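Local coordinates for adherence and virulence protein A (Streptococcus pneumoniae, PDB 6PON) that binds fibronectin and probably serves as an adhesin that helps the pneumococcus attach to host tissue during infection, at residues 27-30 with 31-34; 38-41 with 42-45; 71-74 with 75-78; 106-109 with 110-114. All coordinates share one frame; numbering follows the deposited sequence.

Contact 1: 27-30 with 31-34; sequences INQP and FEQE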
ATOM      1  N   ILE B  27      31.097  -1.322 -38.461  1.00 23.29           N
ATOM      2  CA  ILE B  27      30.299  -2.486 -38.106  1.00 20.61           C
ATOM      3  C   ILE B  27      31.234  -3.686 -38.051  1.00 21.81           C
ATOM      4  O   ILE B  27      31.840  -4.051 -39.065  1.00 24.68           O
ATOM      5  CB  ILE B  27      29.156  -2.722 -39.117  1.00 22.92           C
ATOM      6  CG1 ILE B  27      28.133  -1.586 -39.085  1.00 21.56           C
ATOM      7  CG2 ILE B  27      28.444  -4.022 -38.860  1.00 23.57           C
ATOM      8  CD1 ILE B  27      27.961  -0.897 -40.442  1.00 26.08           C
ATOM      9  N   ASN B  28      31.354  -4.305 -36.875  1.00 21.99           N
ATOM     10  CA  ASN B  28      32.212  -5.471 -36.689  1.00 18.61           C
ATOM     11  C   ASN B  28      31.529  -6.507 -35.802  1.00 23.60           C
ATOM     12  O   ASN B  28      30.590  -6.206 -35.056  1.00 23.61           O
ATOM     13  CB  ASN B  28      33.555  -5.101 -36.066  1.00 18.39           C
ATOM     14  CG  ASN B  28      34.325  -4.119 -36.906  1.00 24.05           C
ATOM     15  OD1 ASN B  28      34.123  -2.911 -36.793  1.00 26.97           O
ATOM     16  ND2 ASN B  28      35.201  -4.627 -37.776  1.00 25.79           N
ATOM     17  N   GLN B  29      32.046  -7.739 -35.896  1.00 18.13           N
ATOM     18  CA  GLN B  29      31.610  -8.914 -35.146  1.00 20.39           C
ATOM     19  C   GLN B  29      32.812  -9.448 -34.363  1.00 22.80           C
ATOM     20  O   GLN B  29      33.451 -10.426 -34.782  1.00 24.99           O
ATOM     21  CB  GLN B  29      31.055  -9.970 -36.102  1.00 21.67           C
ATOM     22  CG  GLN B  29      30.551 -11.269 -35.502  1.00 23.78           C
ATOM     23  CD  GLN B  29      29.969 -12.206 -36.564  1.00 27.87           C
ATOM     24  OE1 GLN B  29      30.079 -11.935 -37.765  1.00 24.13           O
ATOM     25  NE2 GLN B  29      29.343 -13.305 -36.125  1.00 23.56           N
ATOM     26  N   PRO B  30      33.162  -8.826 -33.227  1.00 23.74           N
ATOM     27  CA  PRO B  30      34.353  -9.296 -32.486  1.00 25.91           C
ATOM     28  C   PRO B  30      34.233 -10.725 -31.989  1.00 28.11           C
ATOM     29  O   PRO B  30      35.206 -11.482 -32.068  1.00 31.57           O
ATOM     30  CB  PRO B  30      34.490  -8.291 -31.327  1.00 25.54           C
ATOM     31  CG  PRO B  30      33.240  -7.513 -31.300  1.00 25.97           C
ATOM     32  CD  PRO B  30      32.576  -7.603 -32.645  1.00 19.69           C
ATOM     33  N   PHE B  31      33.068 -11.130 -31.500  1.00 30.51           N
ATOM     34  CA  PHE B  31      32.826 -12.526 -31.163  1.00 30.73           C
ATOM     35  C   PHE B  31      31.675 -13.046 -32.010  1.00 30.86           C
ATOM     36  O   PHE B  31      30.960 -12.274 -32.655  1.00 29.67           O
ATOM     37  CB  PHE B  31      32.540 -12.686 -29.670  1.00 23.43           C
ATOM     38  CG  PHE B  31      33.651 -12.179 -28.808  1.00 26.90           C
ATOM     39  CD1 PHE B  31      34.795 -12.940 -28.619  1.00 24.04           C
ATOM     40  CD2 PHE B  31      33.575 -10.922 -28.222  1.00 27.92           C
ATOM     41  CE1 PHE B  31      35.838 -12.467 -27.829  1.00 28.41           C
ATOM     42  CE2 PHE B  31      34.604 -10.441 -27.436  1.00 24.34           C
ATOM     43  CZ  PHE B  31      35.743 -11.213 -27.241  1.00 27.15           C
ATOM     44  N   GLU B  32      31.499 -14.372 -32.000  1.00 27.60           N
ATOM     45  CA  GLU B  32      30.564 -14.998 -32.931  1.00 27.76           C
ATOM     46  C   GLU B  32      29.163 -14.416 -32.798  1.00 31.30           C
ATOM     47  O   GLU B  32      28.507 -14.107 -33.803  1.00 28.67           O
ATOM     48  CB  GLU B  32      30.543 -16.514 -32.722  1.00 28.46           C
ATOM     49  CG  GLU B  32      30.051 -17.282 -33.937  1.00 40.72           C
ATOM     50  CD  GLU B  32      31.111 -17.386 -35.031  1.00 57.52           C
ATOM     51  OE1 GLU B  32      31.639 -18.499 -35.254  1.00 58.26           O
ATOM     52  OE2 GLU B  32      31.435 -16.361 -35.673  1.00 54.75           O
ATOM     53  N   GLN B  33      28.686 -14.240 -31.569  1.00 25.31           N
ATOM     54  CA  GLN B  33      27.318 -13.791 -31.358  1.00 23.36           C
ATOM     55  C   GLN B  33      27.262 -12.365 -30.836  1.00 27.89           C
ATOM     56  O   GLN B  33      26.326 -11.992 -30.125  1.00 27.10           O
ATOM     57  CB  GLN B  33      26.585 -14.724 -30.404  1.00 30.59           C
ATOM     58  CG  GLN B  33      26.950 -16.191 -30.558  1.00 31.13           C
ATOM     59  CD  GLN B  33      26.518 -16.980 -29.341  1.00 41.65           C
ATOM     60  OE1 GLN B  33      25.336 -17.325 -29.206  1.00 46.45           O
ATOM     61  NE2 GLN B  33      27.463 -17.238 -28.421  1.00 36.34           N
ATOM     62  N   GLU B  34      28.257 -11.556 -31.167  1.00 24.74           N
ATOM     63  CA  GLU B  34      28.277 -10.184 -30.701  1.00 22.01           C
ATOM     64  C   GLU B  34      28.507  -9.240 -31.867  1.00 20.65           C
ATOM     65  O   GLU B  34      29.316  -9.512 -32.755  1.00 24.68           O
ATOM     66  CB  GLU B  34      29.347  -9.995 -29.622  1.00 23.89           C
ATOM     67  CG  GLU B  34      29.229 -11.004 -28.500  1.00 25.16           C
ATOM     68  CD  GLU B  34      29.741 -10.481 -27.181  1.00 30.47           C
ATOM     69  OE1 GLU B  34      29.313 -11.025 -26.140  1.00 43.04           O
ATOM     70  OE2 GLU B  34      30.552  -9.529 -27.169  1.00 27.45           O
TER

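Contact 2: 38-41 with 42-45; sequences QIRS and NRQS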
ATOM      1  N   GLN B  38      30.164   1.321 -34.340  1.00 22.49           N
ATOM      2  CA  GLN B  38      30.641   2.665 -34.047  1.00 26.16           C
ATOM      3  C   GLN B  38      29.637   3.651 -34.629  1.00 30.09           C
ATOM      4  O   GLN B  38      29.333   3.600 -35.829  1.00 30.28           O
ATOM      5  CB  GLN B  38      32.038   2.905 -34.618  1.00 29.72           C
ATOM      6  CG  GLN B  38      32.793   4.038 -33.934  1.00 39.82           C
ATOM      7  CD  GLN B  38      33.774   4.726 -34.874  1.00 53.57           C
ATOM      8  OE1 GLN B  38      33.568   5.885 -35.263  1.00 57.50           O
ATOM      9  NE2 GLN B  38      34.845   4.016 -35.249  1.00 46.87           N
ATOM     10  N   ILE B  39      29.101   4.527 -33.781  1.00 29.04           N
ATOM     11  CA  ILE B  39      28.047   5.452 -34.176  1.00 24.24           C
ATOM     12  C   ILE B  39      28.481   6.859 -33.816  1.00 26.56           C
ATOM     13  O   ILE B  39      28.843   7.121 -32.665  1.00 26.24           O
ATOM     14  CB  ILE B  39      26.705   5.118 -33.497  1.00 28.77           C
ATOM     15  CG1 ILE B  39      26.152   3.783 -33.989  1.00 25.33           C
ATOM     16  CG2 ILE B  39      25.686   6.225 -33.716  1.00 23.80           C
ATOM     17  CD1 ILE B  39      25.142   3.170 -33.019  1.00 18.27           C
ATOM     18  N   ARG B  40      28.437   7.762 -34.789  1.00 28.31           N
ATOM     19  CA  ARG B  40      28.696   9.173 -34.549  1.00 29.52           C
ATOM     20  C   ARG B  40      27.372   9.883 -34.324  1.00 32.10           C
ATOM     21  O   ARG B  40      26.429   9.707 -35.105  1.00 34.46           O
ATOM     22  CB  ARG B  40      29.438   9.809 -35.726  1.00 34.50           C
ATOM     23  CG  ARG B  40      29.616  11.316 -35.594  1.00 40.18           C
ATOM     24  CD  ARG B  40      30.701  11.823 -36.524  1.00 44.47           C
ATOM     25  NE  ARG B  40      31.029  13.222 -36.270  1.00 53.33           N
ATOM     26  CZ  ARG B  40      31.839  13.645 -35.298  1.00 53.63           C
ATOM     27  NH1 ARG B  40      32.407  12.779 -34.457  1.00 44.38           N
ATOM     28  NH2 ARG B  40      32.073  14.946 -35.162  1.00 56.80           N
ATOM     29  N   SER B  41      27.315  10.698 -33.273  1.00 34.22           N
ATOM     30  CA  SER B  41      26.081  11.343 -32.857  1.00 29.36           C
ATOM     31  C   SER B  41      26.413  12.499 -31.927  1.00 36.04           C
ATOM     32  O   SER B  41      27.250  12.351 -31.035  1.00 40.55           O
ATOM     33  CB  SER B  41      25.172  10.348 -32.154  1.00 27.48           C
ATOM     34  OG  SER B  41      23.830  10.744 -32.311  1.00 36.54           O
ATOM     35  N   ASN B  42      25.751  13.641 -32.134  1.00 35.54           N
ATOM     36  CA  ASN B  42      26.011  14.860 -31.353  1.00 40.73           C
ATOM     37  C   ASN B  42      27.501  15.194 -31.328  1.00 46.25           C
ATOM     38  O   ASN B  42      28.069  15.522 -30.283  1.00 49.87           O
ATOM     39  CB  ASN B  42      25.467  14.738 -29.923  1.00 35.77           C
ATOM     40  CG  ASN B  42      24.079  14.098 -29.870  1.00 46.17           C
ATOM     41  OD1 ASN B  42      23.095  14.661 -30.364  1.00 44.08           O
ATOM     42  ND2 ASN B  42      23.997  12.913 -29.258  1.00 41.62           N
ATOM     43  N   ARG B  43      28.150  15.071 -32.484  1.00 42.65           N
ATOM     44  CA  ARG B  43      29.574  15.351 -32.659  1.00 51.78           C
ATOM     45  C   ARG B  43      30.480  14.446 -31.827  1.00 47.18           C
ATOM     46  O   ARG B  43      31.700  14.654 -31.800  1.00 49.65           O
ATOM     47  CB  ARG B  43      29.890  16.817 -32.349  1.00 52.27           C
ATOM     48  CG  ARG B  43      29.327  17.785 -33.349  1.00 55.40           C
ATOM     49  CD  ARG B  43      29.490  19.194 -32.841  1.00 67.02           C
ATOM     50  NE  ARG B  43      29.799  20.128 -33.917  1.00 70.56           N
ATOM     51  CZ  ARG B  43      28.891  20.850 -34.564  1.00 70.91           C
ATOM     52  NH1 ARG B  43      27.605  20.740 -34.244  1.00 70.97           N
ATOM     53  NH2 ARG B  43      29.270  21.681 -35.530  1.00 66.01           N
ATOM     54  N   GLN B  44      29.929  13.448 -31.145  1.00 43.92           N
ATOM     55  CA  GLN B  44      30.722  12.491 -30.391  1.00 43.30           C
ATOM     56  C   GLN B  44      30.623  11.119 -31.039  1.00 37.00           C
ATOM     57  O   GLN B  44      29.651  10.808 -31.731  1.00 34.92           O
ATOM     58  CB  GLN B  44      30.260  12.399 -28.931  1.00 39.91           C
ATOM     59  CG  GLN B  44      30.068  13.732 -28.229  1.00 44.01           C
ATOM     60  CD  GLN B  44      29.847  13.564 -26.735  1.00 52.06           C
ATOM     61  OE1 GLN B  44      28.754  13.808 -26.223  1.00 60.33           O
ATOM     62  NE2 GLN B  44      30.889  13.141 -26.030  1.00 49.57           N
ATOM     63  N   SER B  45      31.638  10.301 -30.819  1.00 35.68           N
ATOM     64  CA  SER B  45      31.601   8.925 -31.279  1.00 34.39           C
ATOM     65  C   SER B  45      31.146   8.034 -30.131  1.00 35.18           C
ATOM     66  O   SER B  45      31.372   8.341 -28.955  1.00 35.35           O
ATOM     67  CB  SER B  45      32.966   8.483 -31.815  1.00 34.01           C
ATOM     68  OG  SER B  45      32.876   7.257 -32.532  1.00 47.60           O
TER
HETATM   69  O   HOH W   1      25.877  12.036 -27.906  1.00 39.35           O

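Contact 3: 71-74 with 75-78; sequences QPST and FIMV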
ATOM      1  N   GLN B  71      38.797 -10.922 -41.494  1.00 23.28           N
ATOM      2  CA  GLN B  71      37.876 -10.737 -42.598  1.00 23.73           C
ATOM      3  C   GLN B  71      36.447 -10.744 -42.076  1.00 26.22           C
ATOM      4  O   GLN B  71      36.113 -11.548 -41.203  1.00 24.34           O
ATOM      5  CB  GLN B  71      38.042 -11.845 -43.647  1.00 25.45           C
ATOM      6  CG  GLN B  71      39.387 -11.893 -44.303  1.00 23.58           C
ATOM      7  CD  GLN B  71      39.658 -10.694 -45.203  1.00 30.29           C
ATOM      8  OE1 GLN B  71      38.817  -9.796 -45.364  1.00 28.10           O
ATOM      9  NE2 GLN B  71      40.851 -10.666 -45.786  1.00 24.66           N
ATOM     10  N   PRO B  72      35.581  -9.872 -42.589  1.00 31.50           N
ATOM     11  CA  PRO B  72      34.180  -9.894 -42.151  1.00 25.64           C
ATOM     12  C   PRO B  72      33.487 -11.167 -42.609  1.00 27.65           C
ATOM     13  O   PRO B  72      33.685 -11.637 -43.730  1.00 30.66           O
ATOM     14  CB  PRO B  72      33.576  -8.656 -42.822  1.00 26.48           C
ATOM     15  CG  PRO B  72      34.423  -8.432 -44.011  1.00 27.61           C
ATOM     16  CD  PRO B  72      35.821  -8.858 -43.629  1.00 26.74           C
ATOM     17  N   SER B  73      32.685 -11.736 -41.721  1.00 26.37           N
ATOM     18  CA  SER B  73      31.872 -12.880 -42.081  1.00 25.86           C
ATOM     19  C   SER B  73      30.866 -12.488 -43.155  1.00 25.65           C
ATOM     20  O   SER B  73      30.633 -11.310 -43.422  1.00 23.56           O
ATOM     21  CB  SER B  73      31.122 -13.410 -40.863  1.00 23.34           C
ATOM     22  OG  SER B  73      30.277 -12.401 -40.320  1.00 23.20           O
ATOM     23  N   THR B  74      30.232 -13.505 -43.747  1.00 24.18           N
ATOM     24  CA  THR B  74      29.070 -13.247 -44.593  1.00 24.29           C
ATOM     25  C   THR B  74      28.046 -12.379 -43.859  1.00 23.43           C
ATOM     26  O   THR B  74      27.498 -11.429 -44.431  1.00 21.41           O
ATOM     27  CB  THR B  74      28.443 -14.579 -45.036  1.00 28.57           C
ATOM     28  OG1 THR B  74      29.363 -15.303 -45.860  1.00 29.90           O
ATOM     29  CG2 THR B  74      27.153 -14.354 -45.826  1.00 26.13           C
ATOM     30  N   PHE B  75      27.792 -12.686 -42.580  1.00 21.79           N
ATOM     31  CA  PHE B  75      26.829 -11.916 -41.802  1.00 21.45           C
ATOM     32  C   PHE B  75      27.161 -10.435 -41.829  1.00 20.26           C
ATOM     33  O   PHE B  75      26.275  -9.597 -42.015  1.00 19.75           O
ATOM     34  CB  PHE B  75      26.802 -12.432 -40.363  1.00 25.59           C
ATOM     35  CG  PHE B  75      26.020 -11.560 -39.387  1.00 27.14           C
ATOM     36  CD1 PHE B  75      24.623 -11.612 -39.339  1.00 22.68           C
ATOM     37  CD2 PHE B  75      26.684 -10.742 -38.483  1.00 20.94           C
ATOM     38  CE1 PHE B  75      23.908 -10.855 -38.433  1.00 21.29           C
ATOM     39  CE2 PHE B  75      25.978  -9.980 -37.577  1.00 20.90           C
ATOM     40  CZ  PHE B  75      24.573 -10.037 -37.549  1.00 21.70           C
ATOM     41  N   ILE B  76      28.442 -10.097 -41.677  1.00 22.54           N
ATOM     42  CA  ILE B  76      28.827  -8.705 -41.493  1.00 21.72           C
ATOM     43  C   ILE B  76      28.732  -7.937 -42.801  1.00 23.24           C
ATOM     44  O   ILE B  76      28.285  -6.779 -42.824  1.00 20.09           O
ATOM     45  CB  ILE B  76      30.235  -8.625 -40.888  1.00 23.29           C
ATOM     46  CG1 ILE B  76      30.194  -9.088 -39.431  1.00 21.08           C
ATOM     47  CG2 ILE B  76      30.755  -7.190 -40.959  1.00 23.88           C
ATOM     48  CD1 ILE B  76      29.516  -8.087 -38.525  1.00 21.56           C
ATOM     49  N   MET B  77      29.150  -8.559 -43.909  1.00 22.61           N
ATOM     50  CA  MET B  77      29.093  -7.881 -45.202  1.00 22.17           C
ATOM     51  C   MET B  77      27.662  -7.548 -45.586  1.00 22.31           C
ATOM     52  O   MET B  77      27.408  -6.495 -46.181  1.00 23.12           O
ATOM     53  CB  MET B  77      29.736  -8.742 -46.297  1.00 22.71           C
ATOM     54  CG  MET B  77      31.055  -9.380 -45.897  1.00 28.48           C
ATOM     55  SD  MET B  77      31.829 -10.354 -47.204  1.00 34.63           S
ATOM     56  CE  MET B  77      32.948  -9.085 -47.709  1.00 33.07           C
ATOM     57  N   VAL B  78      26.715  -8.441 -45.280  1.00 21.26           N
ATOM     58  CA  VAL B  78      25.303  -8.126 -45.506  1.00 24.87           C
ATOM     59  C   VAL B  78      24.864  -6.967 -44.613  1.00 20.16           C
ATOM     60  O   VAL B  78      24.151  -6.064 -45.057  1.00 22.96           O
ATOM     61  CB  VAL B  78      24.416  -9.373 -45.299  1.00 26.29           C
ATOM     62  CG1 VAL B  78      22.932  -9.027 -45.497  1.00 23.10           C
ATOM     63  CG2 VAL B  78      24.816 -10.474 -46.255  1.00 18.75           C
TER

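Contact 4: 106-109 with 110-114; sequences NKNE and IGDHI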
ATOM      1  N   ASN B 106      19.176   4.385 -45.272  1.00 27.64           N
ATOM      2  CA  ASN B 106      20.459   4.488 -45.950  1.00 28.67           C
ATOM      3  C   ASN B 106      20.194   4.679 -47.442  1.00 29.36           C
ATOM      4  O   ASN B 106      19.045   4.682 -47.899  1.00 29.19           O
ATOM      5  CB  ASN B 106      21.310   3.243 -45.673  1.00 25.70           C
ATOM      6  CG  ASN B 106      22.798   3.523 -45.717  1.00 27.42           C
ATOM      7  OD1 ASN B 106      23.234   4.555 -46.220  1.00 27.21           O
ATOM      8  ND2 ASN B 106      23.591   2.598 -45.184  1.00 25.15           N
ATOM      9  N   LYS B 107      21.263   4.872 -48.200  1.00 28.65           N
ATOM     10  CA  LYS B 107      21.170   4.772 -49.646  1.00 30.86           C
ATOM     11  C   LYS B 107      21.777   3.443 -50.075  1.00 27.25           C
ATOM     12  O   LYS B 107      22.519   2.811 -49.320  1.00 28.17           O
ATOM     13  CB  LYS B 107      21.857   5.959 -50.344  1.00 29.24           C
ATOM     14  CG  LYS B 107      23.287   6.260 -49.907  1.00 40.85           C
ATOM     15  CD  LYS B 107      23.928   7.297 -50.845  1.00 40.87           C
ATOM     16  CE  LYS B 107      24.723   8.364 -50.074  1.00 40.33           C
ATOM     17  NZ  LYS B 107      26.131   7.972 -49.752  1.00 46.70           N
ATOM     18  N   ASN B 108      21.408   2.992 -51.278  1.00 27.47           N
ATOM     19  CA  ASN B 108      22.099   1.868 -51.893  1.00 22.95           C
ATOM     20  C   ASN B 108      23.131   2.409 -52.893  1.00 26.26           C
ATOM     21  O   ASN B 108      23.446   3.606 -52.914  1.00 24.76           O
ATOM     22  CB  ASN B 108      21.107   0.871 -52.511  1.00 24.29           C
ATOM     23  CG  ASN B 108      20.308   1.445 -53.686  1.00 24.49           C
ATOM     24  OD1 ASN B 108      20.655   2.463 -54.267  1.00 25.43           O
ATOM     25  ND2 ASN B 108      19.240   0.758 -54.044  1.00 25.37           N
ATOM     26  N   GLU B 109      23.672   1.531 -53.729  1.00 21.46           N
ATOM     27  CA  GLU B 109      24.822   1.929 -54.529  1.00 24.18           C
ATOM     28  C   GLU B 109      24.452   2.748 -55.760  1.00 27.76           C
ATOM     29  O   GLU B 109      25.363   3.197 -56.453  1.00 30.88           O
ATOM     30  CB  GLU B 109      25.647   0.698 -54.921  1.00 22.17           C
ATOM     31  CG  GLU B 109      26.496   0.173 -53.764  1.00 19.91           C
ATOM     32  CD  GLU B 109      27.410  -0.997 -54.128  1.00 30.11           C
ATOM     33  OE1 GLU B 109      27.795  -1.146 -55.322  1.00 22.12           O
ATOM     34  OE2 GLU B 109      27.763  -1.756 -53.193  1.00 28.85           O
ATOM     35  N   ILE B 110      23.167   2.971 -56.043  1.00 27.83           N
ATOM     36  CA  ILE B 110      22.750   3.917 -57.074  1.00 25.46           C
ATOM     37  C   ILE B 110      22.002   5.097 -56.467  1.00 26.58           C
ATOM     38  O   ILE B 110      21.318   5.829 -57.175  1.00 31.07           O
ATOM     39  CB  ILE B 110      21.911   3.247 -58.176  1.00 24.79           C
ATOM     40  CG1 ILE B 110      20.581   2.732 -57.606  1.00 27.46           C
ATOM     41  CG2 ILE B 110      22.714   2.149 -58.868  1.00 27.91           C
ATOM     42  CD1 ILE B 110      19.729   1.933 -58.564  1.00 20.03           C
ATOM     43  N   GLY B 111      22.116   5.290 -55.160  1.00 28.31           N
ATOM     44  CA  GLY B 111      21.533   6.446 -54.523  1.00 25.70           C
ATOM     45  C   GLY B 111      20.074   6.315 -54.166  1.00 28.11           C
ATOM     46  O   GLY B 111      19.471   7.303 -53.734  1.00 27.81           O
ATOM     47  N   ASP B 112      19.484   5.138 -54.330  1.00 27.66           N
ATOM     48  CA  ASP B 112      18.109   4.934 -53.896  1.00 28.44           C
ATOM     49  C   ASP B 112      18.035   4.700 -52.390  1.00 30.49           C
ATOM     50  O   ASP B 112      18.899   4.035 -51.803  1.00 27.19           O
ATOM     51  CB  ASP B 112      17.482   3.763 -54.649  1.00 29.18           C
ATOM     52  CG  ASP B 112      17.179   4.110 -56.080  1.00 31.58           C
ATOM     53  OD1 ASP B 112      17.031   5.311 -56.363  1.00 34.17           O
ATOM     54  OD2 ASP B 112      17.098   3.197 -56.913  1.00 34.13           O
ATOM     55  N   HIS B 113      16.986   5.270 -51.783  1.00 34.65           N
ATOM     56  CA  HIS B 113      16.710   5.178 -50.349  1.00 33.45           C
ATOM     57  C   HIS B 113      16.266   3.759 -49.978  1.00 35.81           C
ATOM     58  O   HIS B 113      15.458   3.140 -50.681  1.00 32.04           O
ATOM     59  CB  HIS B 113      15.645   6.243 -50.012  1.00 30.59           C
ATOM     60  CG  HIS B 113      15.059   6.173 -48.632  1.00 45.42           C
ATOM     61  ND1 HIS B 113      14.220   7.157 -48.153  1.00 60.61           N
ATOM     62  CD2 HIS B 113      15.149   5.250 -47.641  1.00 43.80           C
ATOM     63  CE1 HIS B 113      13.831   6.850 -46.924  1.00 46.64           C
ATOM     64  NE2 HIS B 113      14.378   5.694 -46.589  1.00 43.65           N
ATOM     65  N   ILE B 114      16.826   3.234 -48.884  1.00 33.10           N
ATOM     66  CA  ILE B 114      16.448   1.943 -48.325  1.00 32.13           C
ATOM     67  C   ILE B 114      16.179   2.136 -46.837  1.00 31.60           C
ATOM     68  O   ILE B 114      16.669   3.084 -46.219  1.00 28.49           O
ATOM     69  CB  ILE B 114      17.536   0.864 -48.535  1.00 31.65           C
ATOM     70  CG1 ILE B 114      18.853   1.285 -47.877  1.00 31.24           C
ATOM     71  CG2 ILE B 114      17.785   0.623 -50.001  1.00 31.85           C
ATOM     72  CD1 ILE B 114      19.037   0.724 -46.486  1.00 32.13           C
TER
HETATM   73  O   HOH W   2      17.056   0.840 -56.133  1.00 32.22           O

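Contact 1: 27-30 with 31-34
The side-chain amide of Gln29 reaches across the bend to the main chain of Glu32: NE2 donates to Glu32 O over 2.6 Å, with an N-H...O angle of 152°. The acceptor lies almost in the plane of the amide, only 9° out of it, while the donor is tilted modestly from the carbonyl plane of Glu32. What makes the reach possible is a fully extended glutamine, CG anti to the backbone N and the chain straight beyond it, which carries CG to 3.0 Å from Phe31 O on the way. A glutamine suits this buried place because both ends of its amide find work: OE1 is hydrogen-bonded to Ser73 of the loop before helix 74-83, and that second grip fixes the rotation of the group. Beneath the side chain, Gln29 CA comes within 3.4 Å of Glu34 O in a CA-H...O contact. Pro30 leads into the turn; its CB meets Phe31 CD2 at 4.2 Å, and its own carbonyl O sits over one face of the phenyl ring. OE1 of Glu34 is hydrogen-bonded to Ser51 OG. A type I beta turn from Phe31 to Glu34, closed by Glu34 N to Phe31 O at 3.2 Å, completes a loop connection between two successive antiparallel strands, 23-28 and 34-41, with a glutamine side chain pinned to the turn's backbone.

Contact 2: 38-41 with 42-45
Ser41 and Gln44 face each other as a hydrogen-bonded antiparallel pair, with Ser41 N to Gln44 O at 2.8 Å and Gln44 N to Ser41 O at 2.9 Å. The first bond is nearly straight at 168°; in the second the donor stands well above the carbonyl plane. Next to it, Arg40 and Ser45 form a non-hydrogen-bonded pair, and Arg40 CA leans on Gln44 O at 3.4 Å. The extended side chain of Arg40, CG anti to the backbone N (chi1 174°), brings the guanidinium alongside the turn, where Arg43 CA lies 3.5 Å above its plane, toward the rim. On the same face Gln38 CG touches Ser45 OG at 3.5 Å. Asn42 and Arg43 occupy the two corners of a type I' turn with positive phi, a backbone shape that asparagine tolerates better than most residues. This makes a two-residue beta hairpin. Ser41, small enough for its buried place, holds the other face: its OG makes weak hydrogen bonds to Glu18 O and Leu19 O at the end of helix 5-19. Ile39 packs against Ile24 and Leu48 of the strands on either side, 23-28 and 44-51.

Contact 3: 71-74 with 75-78
Ser73 and Ile76 are joined by the polar contact that starts helix 74-83: Ser73 OG accepts from Ile76 N at 3.2 Å, with an N-H...O angle of 143°. The hydroxyl sits between the backbone N and the carbonyl carbon of its own residue (chi1 60°), the position that turns it back over the first turn. The same oxygen, also bonded to Gln29, lies at the edge of the Phe75 ring, near the ring plane. Serine is well chosen here, since its short side chain can meet an amide that no preceding carbonyl serves properly; Ser73 O gives Ile76 N only a weak bond. The regular helical bonds follow, Met77 N to Ser73 O at 3.2 Å and 166°, then Val78 N to Thr74 O, also 3.2 Å. Ser73 is thus the N-cap, and Pro72, just before the cap, forms a hydrophobic staple with Met77, the fourth helical residue. Pro72 CG meets Met77 CG at 4.0 Å, the two side chains crossing at a slant. In addition to the staple, Pro72 CB touches Ile76 CG2 at 3.7 Å. Rigid proline fits the approach to the cap. Outward, Val78 CG2 lies 3.4 Å from Thr74 O, and Thr74, Phe75 and Val78 all rest against Glu141 of strand 139-142.

Contact 4: 106-109 with 110-114
Asn108 and Asp112 lie side by side and point the same way at the tip of a beta hairpin, a type I turn followed by a G1 bulge, with their amide and carboxylate planes 52° apart. Asn108 CG stands between its backbone N and carbonyl carbon (chi1 65°), which swings OD1 in under the turn. There it accepts two main-chain N-H groups from opposite faces of its plane: Ile110 N at 3.1 Å, an Asx turn, and Asp112 N at 2.9 Å. Asparagine suits the place because one short amide can tie together both halves of the loop. The backbone closes round it, Gly111 N to Asn108 O at 3.1 Å and Asn108 N to Asp112 O at 2.8 Å. Gly111 has positive phi, where a side chain would jam against the preceding carbonyl. Further back, Asn106 and Ile114 form a hydrogen-bonded antiparallel pair, and Ile114 CD1 is laid over Asn106 CB at 3.5 Å; the branched isoleucine fills this face, its CG2 approaching Asn108 CB. Asn106 ND2 is held by the carbonyls of Tyr82, in the last turn of helix 74-83, and Gln84 just beyond it. Lys107 and His113 pair on the other face of strands 99-107 and 113-121. One water joins the paired side chains, accepting from Asn108 ND2 at 3.0 Å and donating to Asp112 OD2 at 2.5 Å.

Contacts 1 and 3 are the pair that touch: the hydrogen bond from Gln29 OE1 to Ser73 OG spans 2.6 Å, and Gln29 OE1 also packs against Ile76 CG1 at 3.3 Å, so the turn after strand 23-28 is tied to the N-terminus of helix 74-83. Contacts 1 and 2 adjoin in sequence and share one four-stranded sheet, though their centres are 20 Å apart, at opposite ends of strand 34-41. Contact 4 belongs to the second, five-stranded sheet; its nearest atoms are about 7 Å from contact 1 and about 8 Å from contact 3. All four are structural, shaping turns and a helix start within the NFACT family region.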